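Local coordinates for paenibacillus xanthan lyase (Paenibacillus, PDB 6F2P), which cleaves the polysaccharide xanthan by elimination, releasing the terminal mannosyl residue of its side chains at the bond to glucuronate, at residues 65-70 and 119-124; 777-782 and 804-809; 798-803 and 877-882; 937-942 and 1026-1031; 974-979 and 994-999. All coordinates share one frame; numbering follows the deposited sequence.

Interaction 1: residues 65-70 and 119-124; sequences SDSTSI and QYQNWW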
# COMPACT_ATOMS: atom_id res chain seq x y z
N SER A 65 -16.72 42.85 8.77
CA SER A 65 -17.44 41.71 8.22
C SER A 65 -16.56 40.59 7.67
O SER A 65 -17.00 39.44 7.59
CB SER A 65 -18.44 42.17 7.15
OG SER A 65 -17.76 42.68 6.02
N ASP A 66 -15.33 40.92 7.28
CA ASP A 66 -14.37 39.91 6.84
C ASP A 66 -13.19 39.81 7.81
O ASP A 66 -12.39 40.74 7.91
CB ASP A 66 -13.85 40.21 5.44
CG ASP A 66 -13.08 39.06 4.84
OD1 ASP A 66 -12.75 38.10 5.58
OD2 ASP A 66 -12.80 39.11 3.62
N SER A 67 -13.08 38.68 8.50
CA SER A 67 -12.07 38.52 9.54
C SER A 67 -10.65 38.35 8.98
O SER A 67 -9.67 38.47 9.71
CB SER A 67 -12.43 37.36 10.49
OG SER A 67 -12.27 36.10 9.86
N THR A 68 -10.55 38.11 7.67
CA THR A 68 -9.24 38.04 7.02
C THR A 68 -8.45 39.32 7.25
O THR A 68 -7.23 39.31 7.36
CB THR A 68 -9.38 37.81 5.51
OG1 THR A 68 -10.17 36.64 5.28
CG2 THR A 68 -8.03 37.66 4.85
N SER A 69 -9.17 40.44 7.35
CA SER A 69 -8.53 41.72 7.58
C SER A 69 -7.68 41.75 8.86
O SER A 69 -6.68 42.46 8.93
CB SER A 69 -9.58 42.83 7.60
OG SER A 69 -10.14 42.98 6.31
N ILE A 70 -8.07 40.95 9.85
CA ILE A 70 -7.27 40.80 11.06
C ILE A 70 -5.86 40.31 10.72
O ILE A 70 -4.86 40.94 11.09
CB ILE A 70 -7.93 39.83 12.07
CG1 ILE A 70 -9.34 40.32 12.43
CG2 ILE A 70 -7.08 39.68 13.32
CD1 ILE A 70 -9.35 41.64 13.16
N GLN A 119 -15.67 38.15 17.56
CA GLN A 119 -14.96 37.37 16.56
C GLN A 119 -15.88 37.02 15.42
O GLN A 119 -16.31 35.88 15.27
CB GLN A 119 -14.38 36.10 17.19
CG GLN A 119 -13.47 36.39 18.37
CD GLN A 119 -13.13 35.16 19.16
OE1 GLN A 119 -12.66 34.16 18.60
NE2 GLN A 119 -13.38 35.20 20.47
N TYR A 120 -16.18 38.02 14.61
CA TYR A 120 -17.16 37.88 13.54
C TYR A 120 -16.60 37.08 12.39
O TYR A 120 -15.38 37.01 12.20
CB TYR A 120 -17.63 39.26 13.06
CG TYR A 120 -16.51 40.23 12.76
CD1 TYR A 120 -15.89 40.24 11.52
CD2 TYR A 120 -16.07 41.13 13.73
CE1 TYR A 120 -14.86 41.12 11.24
CE2 TYR A 120 -15.04 42.02 13.46
CZ TYR A 120 -14.44 42.01 12.22
OH TYR A 120 -13.42 42.89 11.95
N GLN A 121 -17.50 36.46 11.64
CA GLN A 121 -17.12 35.67 10.48
C GLN A 121 -16.12 34.52 10.78
O GLN A 121 -16.34 33.73 11.71
CB GLN A 121 -16.60 36.59 9.36
CG GLN A 121 -16.84 36.05 7.96
CD GLN A 121 -15.60 36.10 7.10
OE1 GLN A 121 -14.49 36.30 7.59
NE2 GLN A 121 -15.79 35.93 5.79
N ASN A 122 -15.04 34.44 10.01
CA ASN A 122 -14.16 33.28 10.01
C ASN A 122 -13.25 33.14 11.24
O ASN A 122 -12.46 34.03 11.55
CB ASN A 122 -13.34 33.25 8.71
CG ASN A 122 -12.49 31.99 8.58
OD1 ASN A 122 -12.64 31.03 9.33
ND2 ASN A 122 -11.59 31.99 7.60
N TRP A 123 -13.36 32.01 11.92
CA TRP A 123 -12.69 31.79 13.20
C TRP A 123 -11.17 31.79 13.08
O TRP A 123 -10.46 32.23 13.98
CB TRP A 123 -13.14 30.45 13.78
CG TRP A 123 -12.59 29.26 13.02
CD1 TRP A 123 -13.13 28.68 11.91
CD2 TRP A 123 -11.38 28.54 13.31
NE1 TRP A 123 -12.34 27.63 11.50
CE2 TRP A 123 -11.26 27.53 12.33
CE3 TRP A 123 -10.40 28.65 14.30
CZ2 TRP A 123 -10.19 26.63 12.32
CZ3 TRP A 123 -9.33 27.76 14.27
CH2 TRP A 123 -9.24 26.77 13.29
N TRP A 124 -10.68 31.28 11.96
CA TRP A 124 -9.26 31.03 11.79
C TRP A 124 -8.40 32.28 11.99
O TRP A 124 -7.32 32.21 12.57
CB TRP A 124 -9.02 30.41 10.41
CG TRP A 124 -7.64 29.91 10.24
CD1 TRP A 124 -7.19 28.66 10.55
CD2 TRP A 124 -6.52 30.64 9.76
NE1 TRP A 124 -5.84 28.57 10.28
CE2 TRP A 124 -5.41 29.78 9.79
CE3 TRP A 124 -6.34 31.95 9.30
CZ2 TRP A 124 -4.14 30.17 9.38
CZ3 TRP A 124 -5.07 32.34 8.89
CH2 TRP A 124 -3.99 31.45 8.93
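Ser67 and Gln121 meet just ahead of two neighbouring helices. Ser67 N reaches Gln121 OE1 at 2.9 Å with an N-H...O angle of 164°, arriving above the plane of the amide carbonyl. Asn122 N donates to the same oxygen from the opposite face, and the two bonds fix the rotation of the bent Gln121 side chain. Ser67 OG, set between its own backbone N and carbonyl carbon (chi1 72°), faces Asn122 O and donates to it over 2.7 Å, in the carbonyl plane and on a lone pair. Around buried Ser67 the contact is therefore tight. Toward exposed Ser65 it is looser, with side-chain carbons resting against backbone: Tyr120 CE1 comes obliquely to within 3.5 Å of Ser65 N, and Gln121 CB lies 3.4 Å from Ser65 O. Asp66 OD1 serves its own segment, accepting from Thr68 OG1 and, at 3.0 Å, from Thr68 N. Alanine at Asp66 removes this acceptor and would probably leave both Thr68 donors without their mate and the turn into the helix less firmly held. Asn122, the N-cap residue of helix 123-141, accepts Trp124 N on OD1. Capped helix starts joined loop to loop suit the α/α-toroid expected of the N-terminal domain of polysaccharide lyase family 8.

Interaction 2: residues 777-782 and 804-809; sequences ALTDTP and DDYVEF. With CA (calcium ion), chain D.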
# COMPACT_ATOMS: atom_id res chain seq x y z
N ALA A 777 -15.79 -11.13 7.05
CA ALA A 777 -17.01 -10.34 6.83
C ALA A 777 -18.01 -10.62 7.95
O ALA A 777 -18.05 -11.72 8.49
CB ALA A 777 -17.62 -10.67 5.48
N LEU A 778 -18.83 -9.63 8.30
CA LEU A 778 -19.79 -9.77 9.39
C LEU A 778 -20.83 -8.66 9.41
O LEU A 778 -20.64 -7.60 8.81
CB LEU A 778 -19.07 -9.83 10.75
CG LEU A 778 -18.51 -8.52 11.31
CD1 LEU A 778 -18.16 -8.69 12.78
CD2 LEU A 778 -17.28 -8.07 10.54
N THR A 779 -21.94 -8.91 10.10
CA THR A 779 -23.02 -7.94 10.24
C THR A 779 -23.10 -7.46 11.68
O THR A 779 -23.57 -6.35 11.96
CB THR A 779 -24.38 -8.55 9.91
OG1 THR A 779 -24.70 -9.56 10.89
CG2 THR A 779 -24.36 -9.16 8.54
N ASP A 780 -22.66 -8.33 12.58
CA ASP A 780 -22.69 -8.06 14.01
C ASP A 780 -21.35 -8.44 14.63
O ASP A 780 -20.79 -9.50 14.31
CB ASP A 780 -23.82 -8.86 14.65
CG ASP A 780 -25.18 -8.24 14.40
OD1 ASP A 780 -25.74 -8.49 13.31
OD2 ASP A 780 -25.67 -7.51 15.29
N THR A 781 -20.85 -7.59 15.51
CA THR A 781 -19.57 -7.87 16.16
C THR A 781 -19.67 -8.93 17.25
O THR A 781 -20.45 -8.80 18.19
CB THR A 781 -18.96 -6.60 16.76
OG1 THR A 781 -18.73 -5.65 15.72
CG2 THR A 781 -17.64 -6.91 17.45
N PRO A 782 -18.88 -10.00 17.13
CA PRO A 782 -18.84 -11.04 18.16
C PRO A 782 -17.86 -10.68 19.28
O PRO A 782 -16.96 -9.87 19.06
CB PRO A 782 -18.33 -12.26 17.40
CG PRO A 782 -17.43 -11.68 16.37
CD PRO A 782 -18.03 -10.35 15.97
N ASP A 804 -30.56 -13.58 8.67
CA ASP A 804 -29.58 -13.18 7.65
C ASP A 804 -28.32 -12.50 8.19
O ASP A 804 -27.40 -12.19 7.42
CB ASP A 804 -30.25 -12.38 6.53
CG ASP A 804 -31.12 -13.25 5.65
OD1 ASP A 804 -30.84 -14.47 5.55
OD2 ASP A 804 -32.07 -12.72 5.05
N ASP A 805 -28.27 -12.27 9.50
CA ASP A 805 -27.03 -11.86 10.14
C ASP A 805 -26.02 -12.99 10.01
O ASP A 805 -26.38 -14.17 10.12
CB ASP A 805 -27.26 -11.56 11.63
CG ASP A 805 -27.71 -10.14 11.89
OD1 ASP A 805 -27.65 -9.30 10.96
OD2 ASP A 805 -28.10 -9.87 13.04
N TYR A 806 -24.76 -12.64 9.79
CA TYR A 806 -23.74 -13.66 9.64
C TYR A 806 -22.39 -13.22 10.19
O TYR A 806 -22.18 -12.04 10.47
CB TYR A 806 -23.60 -14.06 8.17
CG TYR A 806 -23.09 -12.95 7.28
CD1 TYR A 806 -21.73 -12.77 7.08
CD2 TYR A 806 -23.97 -12.09 6.65
CE1 TYR A 806 -21.26 -11.75 6.27
CE2 TYR A 806 -23.51 -11.07 5.84
CZ TYR A 806 -22.15 -10.90 5.66
OH TYR A 806 -21.68 -9.89 4.85
N VAL A 807 -21.50 -14.19 10.37
CA VAL A 807 -20.09 -13.94 10.62
C VAL A 807 -19.32 -14.90 9.73
O VAL A 807 -19.60 -16.10 9.70
CB VAL A 807 -19.71 -14.20 12.09
CG1 VAL A 807 -18.24 -13.84 12.33
CG2 VAL A 807 -20.62 -13.43 13.03
N GLU A 808 -18.37 -14.37 8.98
CA GLU A 808 -17.64 -15.16 8.00
C GLU A 808 -16.17 -15.24 8.41
O GLU A 808 -15.52 -14.20 8.59
CB GLU A 808 -17.81 -14.55 6.61
CG GLU A 808 -17.13 -15.32 5.48
CD GLU A 808 -17.46 -14.76 4.11
OE1 GLU A 808 -18.31 -15.35 3.42
OE2 GLU A 808 -16.87 -13.72 3.73
N PHE A 809 -15.67 -16.45 8.59
CA PHE A 809 -14.30 -16.66 9.04
C PHE A 809 -13.40 -17.12 7.90
O PHE A 809 -13.88 -17.61 6.88
CB PHE A 809 -14.25 -17.72 10.14
CG PHE A 809 -15.13 -17.43 11.32
CD1 PHE A 809 -14.66 -16.70 12.39
CD2 PHE A 809 -16.42 -17.93 11.36
CE1 PHE A 809 -15.46 -16.44 13.50
CE2 PHE A 809 -17.23 -17.70 12.46
CZ PHE A 809 -16.75 -16.95 13.53
CA CA D . -27.85 -7.23 13.03
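Asp780 and Asp805 each place CG anti to the carbonyl carbon and beside their own backbone N (chi1 -77° and -87°), which turns both carboxylates toward one calcium ion. Asp780 OD1 binds the metal at 2.5 Å, and Asp805 OD2 is its second ligand here; the two carboxylate planes stand 60° apart. Their oxygens come close because both hold the cation, whose charge probably offsets the repulsion between them. Asn801 adds a third protein ligand, and Asp805 OD2 also accepts from Ala802 N. Thr779 OG1 donates to the anti lone pair of Asp780 OD1 over 2.8 Å while receiving Tyr806 N at 3.3 Å, so one hydroxyl ties the metal site to the strand. That strand, 806-813, pairs antiparallel with the outermost strand 775-778 in a five-stranded sheet of a β-sandwich. Ala777 and Glu808 form the hydrogen-bonded pair: Glu808 N reaches Ala777 O at 2.7 Å, whereas the return bond is weak. Leu778 and Val807 follow as the non-hydrogen-bonded pair, and past them Thr779 N bonds to Tyr806 O at 3.2 Å. Thr779 CG2 lies obliquely against the Tyr806 ring, 3.4 Å from CE2, and Ala777 CB meets the edge of that ring, in plane, 3.9 Å from CE1.

Interaction 3: residues 798-803 and 877-882; sequences FNNNAV and LKTTGK. With CA (calcium ion), chain D.
Phe798 and Leu877 stand 9.9 Å apart between CA atoms, but the backbones converge to 5.0 Å at Val803 and Thr880. The irregular loop 798-803, which links strands 794-798 and 806-813 of a β-sandwich, thus draws in toward strand 871-882 at Thr880. At the wide end side chains bridge the gap: Leu877 CB meets the edge of the Phe798 ring, near its plane, 4.0 Å from CE2. Midway, Asn800 and Thr879 pass alongside one another, running opposite ways. Thr879 CB and CG2 pack against Ala802 O, each at 3.5 Å, and at the narrow end Val803 CG2 lies 3.9 Å from Thr880 O. One residue on from Asn800, Asn801 points away from the strand and gives OD1 to the calcium ion completed by Asp780 and Asp805, so the loop faces the metal on one side and the strand on the other. The polar link across the contact is a bent one: Asn800 ND2 donates to Thr879 OG1 at 3.1 Å with an N-H...O angle of 139°, the hydroxyl oxygen lying 26° out of the amide plane.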
# COMPACT_ATOMS: atom_id res chain seq x y z
N PHE A 798 -21.53 -14.85 19.34
CA PHE A 798 -22.13 -14.05 18.29
C PHE A 798 -23.12 -13.11 18.96
O PHE A 798 -23.69 -13.45 20.00
CB PHE A 798 -22.88 -14.93 17.28
CG PHE A 798 -21.99 -15.70 16.36
CD1 PHE A 798 -20.68 -16.01 16.72
CD2 PHE A 798 -22.46 -16.12 15.13
CE1 PHE A 798 -19.86 -16.74 15.86
CE2 PHE A 798 -21.65 -16.85 14.26
CZ PHE A 798 -20.34 -17.15 14.63
N ASN A 799 -23.33 -11.94 18.37
CA ASN A 799 -24.32 -11.00 18.89
C ASN A 799 -25.42 -10.73 17.88
O ASN A 799 -26.11 -9.72 17.96
CB ASN A 799 -23.64 -9.69 19.29
CG ASN A 799 -22.88 -9.83 20.59
OD1 ASN A 799 -23.44 -10.24 21.60
ND2 ASN A 799 -21.59 -9.51 20.56
N ASN A 800 -25.57 -11.66 16.94
CA ASN A 800 -26.52 -11.55 15.85
C ASN A 800 -27.94 -11.20 16.29
O ASN A 800 -28.50 -11.86 17.17
CB ASN A 800 -26.51 -12.84 15.03
CG ASN A 800 -25.13 -13.16 14.47
OD1 ASN A 800 -24.12 -12.86 15.11
ND2 ASN A 800 -25.09 -13.76 13.29
N ASN A 801 -28.49 -10.15 15.67
CA ASN A 801 -29.79 -9.56 16.01
C ASN A 801 -30.96 -10.23 15.35
O ASN A 801 -32.03 -10.33 15.94
CB ASN A 801 -29.86 -8.10 15.54
CG ASN A 801 -28.83 -7.22 16.17
OD1 ASN A 801 -28.11 -6.51 15.47
ND2 ASN A 801 -28.77 -7.23 17.49
N ALA A 802 -30.77 -10.63 14.10
CA ALA A 802 -31.89 -10.97 13.25
C ALA A 802 -31.51 -11.96 12.16
O ALA A 802 -30.35 -12.30 11.99
CB ALA A 802 -32.46 -9.70 12.62
N VAL A 803 -32.52 -12.43 11.43
CA VAL A 803 -32.31 -13.36 10.33
C VAL A 803 -31.39 -12.74 9.28
O VAL A 803 -31.40 -11.53 9.08
CB VAL A 803 -33.67 -13.79 9.74
CG1 VAL A 803 -33.50 -14.58 8.45
CG2 VAL A 803 -34.45 -14.60 10.76
N LEU A 877 -21.30 -18.50 8.92
CA LEU A 877 -22.44 -18.97 9.71
C LEU A 877 -23.54 -17.91 9.74
O LEU A 877 -23.37 -16.83 10.32
CB LEU A 877 -22.01 -19.35 11.12
CG LEU A 877 -21.25 -20.67 11.33
CD1 LEU A 877 -20.76 -20.76 12.75
CD2 LEU A 877 -22.12 -21.88 11.00
N LYS A 878 -24.67 -18.24 9.11
CA LYS A 878 -25.75 -17.29 8.91
C LYS A 878 -26.96 -17.61 9.78
O LYS A 878 -27.46 -18.74 9.76
CB LYS A 878 -26.16 -17.28 7.44
CG LYS A 878 -27.32 -16.33 7.14
CD LYS A 878 -27.77 -16.44 5.69
CE LYS A 878 -28.38 -17.80 5.39
NZ LYS A 878 -28.89 -17.89 3.99
N THR A 879 -27.43 -16.62 10.53
CA THR A 879 -28.65 -16.75 11.30
C THR A 879 -29.84 -16.94 10.35
O THR A 879 -30.05 -16.13 9.45
CB THR A 879 -28.89 -15.52 12.18
OG1 THR A 879 -27.78 -15.35 13.08
CG2 THR A 879 -30.17 -15.68 12.99
N THR A 880 -30.60 -18.01 10.54
CA THR A 880 -31.73 -18.30 9.66
C THR A 880 -33.04 -18.33 10.42
O THR A 880 -34.11 -18.42 9.82
CB THR A 880 -31.56 -19.65 8.91
OG1 THR A 880 -31.37 -20.71 9.86
CG2 THR A 880 -30.38 -19.61 7.97
N GLY A 881 -32.96 -18.23 11.75
CA GLY A 881 -34.14 -18.28 12.59
C GLY A 881 -33.80 -18.52 14.05
O GLY A 881 -32.67 -18.29 14.46
N LYS A 882 -34.78 -18.97 14.83
CA LYS A 882 -34.55 -19.22 16.25
C LYS A 882 -35.59 -20.15 16.87
O LYS A 882 -36.76 -20.16 16.49
CB LYS A 882 -34.48 -17.91 17.05
CG LYS A 882 -35.79 -17.15 17.17
CD LYS A 882 -35.65 -15.85 17.98
CE LYS A 882 -35.58 -16.11 19.49
NZ LYS A 882 -36.78 -16.81 20.04
CA CA D . -27.85 -7.23 13.03

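Interaction 4: residues 937-942 and 1026-1031; sequences YIHDGN and NGYVVA
Antiparallel β pairing joins Ile938 and His939 to Ala1031 and Val1030 in a β-sandwich of the Golvesin C-terminal type, and the loops beyond the paired strands continue the contact. Ile938 and Ala1031 form the hydrogen-bonded pair: Ile938 N to Ala1031 O is 3.1 Å and nearly straight (173°), and Ala1031 N to Ile938 O is 2.9 Å. On the same face Ile938 CG1 touches Ala1031 CB at 3.7 Å, packing further on Val950 of strand 949-952. His939 and Val1030 make the following non-hydrogen-bonded pair. Past the strand ends the ladder is prolonged first by Asp940 N bonding to Val1029 O at 3.2 Å, then by a side chain standing in for backbone. Asp940 CG, turned between its backbone N and carbonyl carbon (chi1 69°), places OD1 to accept Val1029 N at 2.7 Å from above the carboxylate plane, while OD2 forms a salt bridge with Lys945. The Tyr1028 ring fills the space between His939 and Asn942, directing its edge at the His939 face in a T-shaped pair, with centroids 5.6 Å apart. A serine in place of Tyr1028 would probably leave the His939 ring without this aromatic neighbour and open a gap beneath Asn942. On the tyrosine itself, Asn942 CB makes a CH-π contact over one face, 3.7 Å from the ring centroid and 9° off its normal.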
# COMPACT_ATOMS: atom_id res chain seq x y z
N TYR A 937 -13.72 -61.49 -13.19
CA TYR A 937 -12.98 -62.01 -12.05
C TYR A 937 -12.03 -63.07 -12.58
O TYR A 937 -12.10 -63.43 -13.75
CB TYR A 937 -13.91 -62.60 -11.00
CG TYR A 937 -14.97 -63.52 -11.56
CD1 TYR A 937 -14.71 -64.87 -11.78
CD2 TYR A 937 -16.24 -63.04 -11.86
CE1 TYR A 937 -15.69 -65.71 -12.28
CE2 TYR A 937 -17.22 -63.87 -12.37
CZ TYR A 937 -16.94 -65.21 -12.58
OH TYR A 937 -17.92 -66.04 -13.08
N ILE A 938 -11.14 -63.59 -11.74
CA ILE A 938 -10.23 -64.63 -12.19
C ILE A 938 -10.32 -65.90 -11.33
O ILE A 938 -10.82 -65.86 -10.21
CB ILE A 938 -8.77 -64.12 -12.28
CG1 ILE A 938 -8.32 -63.52 -10.95
CG2 ILE A 938 -8.64 -63.09 -13.38
CD1 ILE A 938 -6.86 -63.09 -10.95
N HIS A 939 -9.85 -67.02 -11.87
CA HIS A 939 -9.86 -68.29 -11.13
C HIS A 939 -8.67 -69.19 -11.48
O HIS A 939 -8.06 -69.05 -12.54
CB HIS A 939 -11.20 -69.03 -11.28
CG HIS A 939 -11.51 -69.47 -12.68
ND1 HIS A 939 -10.77 -70.43 -13.34
CD2 HIS A 939 -12.50 -69.11 -13.53
CE1 HIS A 939 -11.28 -70.63 -14.54
NE2 HIS A 939 -12.33 -69.85 -14.69
N ASP A 940 -8.36 -70.11 -10.57
CA ASP A 940 -7.16 -70.95 -10.70
C ASP A 940 -7.40 -72.22 -11.53
O ASP A 940 -6.47 -72.98 -11.80
CB ASP A 940 -6.61 -71.33 -9.32
CG ASP A 940 -7.52 -72.29 -8.55
OD1 ASP A 940 -8.76 -72.19 -8.70
OD2 ASP A 940 -6.98 -73.14 -7.80
N GLY A 941 -8.65 -72.42 -11.93
CA GLY A 941 -9.01 -73.56 -12.76
C GLY A 941 -8.95 -74.87 -12.01
O GLY A 941 -8.70 -75.92 -12.60
N ASN A 942 -9.18 -74.80 -10.70
CA ASN A 942 -9.12 -75.96 -9.80
C ASN A 942 -7.89 -76.84 -10.03
O ASN A 942 -7.98 -78.06 -9.96
CB ASN A 942 -10.40 -76.81 -9.89
CG ASN A 942 -10.72 -77.51 -8.57
OD1 ASN A 942 -9.86 -77.68 -7.71
ND2 ASN A 942 -11.98 -77.91 -8.41
N ASN A 1026 -10.39 -77.29 -1.90
CA ASN A 1026 -11.22 -78.40 -2.37
C ASN A 1026 -12.11 -78.08 -3.58
O ASN A 1026 -13.02 -78.84 -3.92
CB ASN A 1026 -12.06 -78.96 -1.21
CG ASN A 1026 -13.01 -77.94 -0.61
OD1 ASN A 1026 -13.60 -77.12 -1.32
ND2 ASN A 1026 -13.17 -77.99 0.71
N GLY A 1027 -11.84 -76.94 -4.21
CA GLY A 1027 -12.58 -76.52 -5.39
C GLY A 1027 -11.93 -75.33 -6.08
O GLY A 1027 -10.74 -75.05 -5.89
N TYR A 1028 -12.72 -74.62 -6.88
CA TYR A 1028 -12.22 -73.47 -7.63
C TYR A 1028 -11.91 -72.29 -6.72
O TYR A 1028 -12.70 -71.96 -5.82
CB TYR A 1028 -13.23 -73.05 -8.70
CG TYR A 1028 -13.18 -73.89 -9.96
CD1 TYR A 1028 -12.24 -73.63 -10.95
CD2 TYR A 1028 -14.08 -74.92 -10.17
CE1 TYR A 1028 -12.19 -74.39 -12.10
CE2 TYR A 1028 -14.04 -75.69 -11.32
CZ TYR A 1028 -13.09 -75.42 -12.28
OH TYR A 1028 -13.03 -76.17 -13.43
N VAL A 1029 -10.78 -71.64 -6.95
CA VAL A 1029 -10.40 -70.45 -6.19
C VAL A 1029 -10.59 -69.17 -7.00
O VAL A 1029 -9.91 -68.95 -8.00
CB VAL A 1029 -8.94 -70.55 -5.69
CG1 VAL A 1029 -8.54 -69.28 -4.93
CG2 VAL A 1029 -8.75 -71.77 -4.82
N VAL A 1030 -11.52 -68.32 -6.57
CA VAL A 1030 -11.81 -67.06 -7.27
C VAL A 1030 -11.10 -65.87 -6.61
O VAL A 1030 -11.05 -65.76 -5.39
CB VAL A 1030 -13.34 -66.80 -7.33
CG1 VAL A 1030 -13.65 -65.36 -7.73
CG2 VAL A 1030 -14.02 -67.78 -8.27
N ALA A 1031 -10.54 -64.99 -7.44
CA ALA A 1031 -9.97 -63.72 -6.98
C ALA A 1031 -10.69 -62.56 -7.66
O ALA A 1031 -10.76 -62.52 -8.89
CB ALA A 1031 -8.47 -63.67 -7.26

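Interaction 5: residues 974-979 and 994-999; sequences RATNVP and NQQGNG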
# COMPACT_ATOMS: atom_id res chain seq x y z
N ARG A 974 -17.04 -74.02 -6.24
CA ARG A 974 -16.02 -73.24 -5.54
C ARG A 974 -15.43 -74.00 -4.36
O ARG A 974 -16.09 -74.84 -3.74
CB ARG A 974 -16.60 -71.91 -5.05
CG ARG A 974 -16.32 -70.74 -5.96
CD ARG A 974 -17.11 -70.85 -7.25
NE ARG A 974 -17.00 -69.63 -8.05
CZ ARG A 974 -17.39 -69.54 -9.31
NH1 ARG A 974 -17.92 -70.59 -9.92
NH2 ARG A 974 -17.26 -68.39 -9.97
N ALA A 975 -14.17 -73.69 -4.05
CA ALA A 975 -13.54 -74.18 -2.83
C ALA A 975 -14.23 -73.58 -1.60
O ALA A 975 -14.71 -72.45 -1.63
CB ALA A 975 -12.06 -73.83 -2.83
N THR A 976 -14.28 -74.37 -0.52
CA THR A 976 -14.93 -73.95 0.71
C THR A 976 -13.91 -73.47 1.74
O THR A 976 -14.26 -72.93 2.79
CB THR A 976 -15.76 -75.10 1.34
OG1 THR A 976 -14.90 -76.21 1.62
CG2 THR A 976 -16.84 -75.55 0.39
N ASN A 977 -12.63 -73.67 1.41
CA ASN A 977 -11.55 -73.41 2.35
C ASN A 977 -10.43 -72.58 1.73
O ASN A 977 -9.26 -72.92 1.83
CB ASN A 977 -11.00 -74.73 2.89
CG ASN A 977 -10.50 -75.66 1.79
OD1 ASN A 977 -10.95 -75.58 0.65
ND2 ASN A 977 -9.56 -76.54 2.13
N VAL A 978 -10.80 -71.47 1.09
CA VAL A 978 -9.82 -70.61 0.46
C VAL A 978 -9.03 -69.84 1.52
O VAL A 978 -9.61 -69.04 2.26
CB VAL A 978 -10.48 -69.62 -0.51
CG1 VAL A 978 -9.41 -68.79 -1.23
CG2 VAL A 978 -11.36 -70.36 -1.50
N PRO A 979 -7.71 -70.08 1.59
CA PRO A 979 -6.87 -69.37 2.56
C PRO A 979 -6.55 -67.95 2.11
O PRO A 979 -6.11 -67.74 0.98
CB PRO A 979 -5.59 -70.22 2.60
CG PRO A 979 -5.52 -70.85 1.26
CD PRO A 979 -6.95 -71.09 0.83
N ASN A 994 -15.24 -69.32 2.55
CA ASN A 994 -16.06 -70.28 1.81
C ASN A 994 -16.70 -69.63 0.57
O ASN A 994 -17.75 -69.00 0.66
CB ASN A 994 -17.14 -70.86 2.72
CG ASN A 994 -17.98 -71.91 2.02
OD1 ASN A 994 -17.66 -72.34 0.92
ND2 ASN A 994 -19.06 -72.33 2.67
N GLN A 995 -16.05 -69.82 -0.57
CA GLN A 995 -16.41 -69.12 -1.80
C GLN A 995 -17.57 -69.72 -2.59
O GLN A 995 -17.91 -69.23 -3.67
CB GLN A 995 -15.20 -68.97 -2.72
CG GLN A 995 -14.28 -67.84 -2.32
CD GLN A 995 -13.12 -67.67 -3.27
OE1 GLN A 995 -12.90 -68.50 -4.15
NE2 GLN A 995 -12.35 -66.60 -3.10
N GLN A 996 -18.19 -70.77 -2.07
CA GLN A 996 -19.43 -71.24 -2.69
C GLN A 996 -20.63 -70.64 -1.97
O GLN A 996 -21.63 -71.30 -1.71
CB GLN A 996 -19.49 -72.77 -2.75
CG GLN A 996 -19.38 -73.48 -1.41
CD GLN A 996 -19.57 -74.98 -1.53
OE1 GLN A 996 -18.91 -75.64 -2.34
NE2 GLN A 996 -20.48 -75.52 -0.73
N GLY A 997 -20.50 -69.35 -1.65
CA GLY A 997 -21.52 -68.62 -0.92
C GLY A 997 -21.08 -67.18 -0.68
O GLY A 997 -19.90 -66.86 -0.79
N ASN A 998 -22.05 -66.32 -0.36
CA ASN A 998 -21.79 -64.90 -0.11
C ASN A 998 -21.04 -64.19 -1.23
O ASN A 998 -20.12 -63.40 -0.99
CB ASN A 998 -21.06 -64.71 1.23
CG ASN A 998 -21.82 -65.31 2.40
OD1 ASN A 998 -21.28 -66.13 3.14
ND2 ASN A 998 -23.07 -64.89 2.56
N GLY A 999 -21.43 -64.47 -2.47
CA GLY A 999 -20.84 -63.80 -3.61
C GLY A 999 -21.58 -62.52 -3.93
O GLY A 999 -22.75 -62.36 -3.59
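The two ends of a β-hairpin come together where Ala975 receives Gln995: segment 974-979 runs into strand 978-984, and segment 994-999 leaves its partner strand 987-993. Gln995 N donates to Ala975 O at 3.1 Å, in the carbonyl plane, though the bond is bent at the hydrogen (139°). Side chains pack on both flanks of this link. Arg974, its chain bent at chi2 (70°), lays CG beside Gln995 O at 3.2 Å before the rest of the chain turns off from segment 994-999, and Arg974 CB touches Gln996 CB at 3.8 Å. Thr976 and Asn994 run alongside each other in the same direction, with Thr976 CG2 3.4 Å from Asn994 OD1. That amide oxygen also takes a weak bond from Gln996 N. The hairpin edges the five-stranded sheet of the Golvesin-type sandwich, and both sides of its open end are tied to segment 1026-1031: Thr976 OG1 is hydrogen-bonded to Asn1026 ND2, and Gln995 NE2 donates to Val1030 O. Gln995 reaches inward by an extended chain, CG anti to the carbonyl carbon (chi1 -80°), and crosses Val978 at about a right angle. Val978 CG2 comes within 3.6 Å of Gln995 OE1, and Val978 packs further on Val1029 and Ile1020. At the more exposed side, the CA of Asn994 contributes a C-H...O contact to Thr976 O over 3.4 Å.

From the N terminus, interaction 1 closes a largely helical loop of 48 residues in the α-helical domain, before the others open. Interaction 2 then closes 21 residues and crosses interaction 3, which closes 73, rich in strand, since 798-803 lies inside the loop of interaction 2 and 877-882 beyond it. Their centres are 9 Å apart; they share one calcium ion and neighbouring strands 806-813 and 871-882, probably hydrogen-bonded through Thr879 N and Asp805 O. Interaction 4 closes 83 residues of the Golvesin-type domain, and interaction 5, closing 14, is nested within it, again with centres 9 Å apart. Interactions 1 and 4 lie on opposite sides of the chain's centre, about 109 Å between their centres.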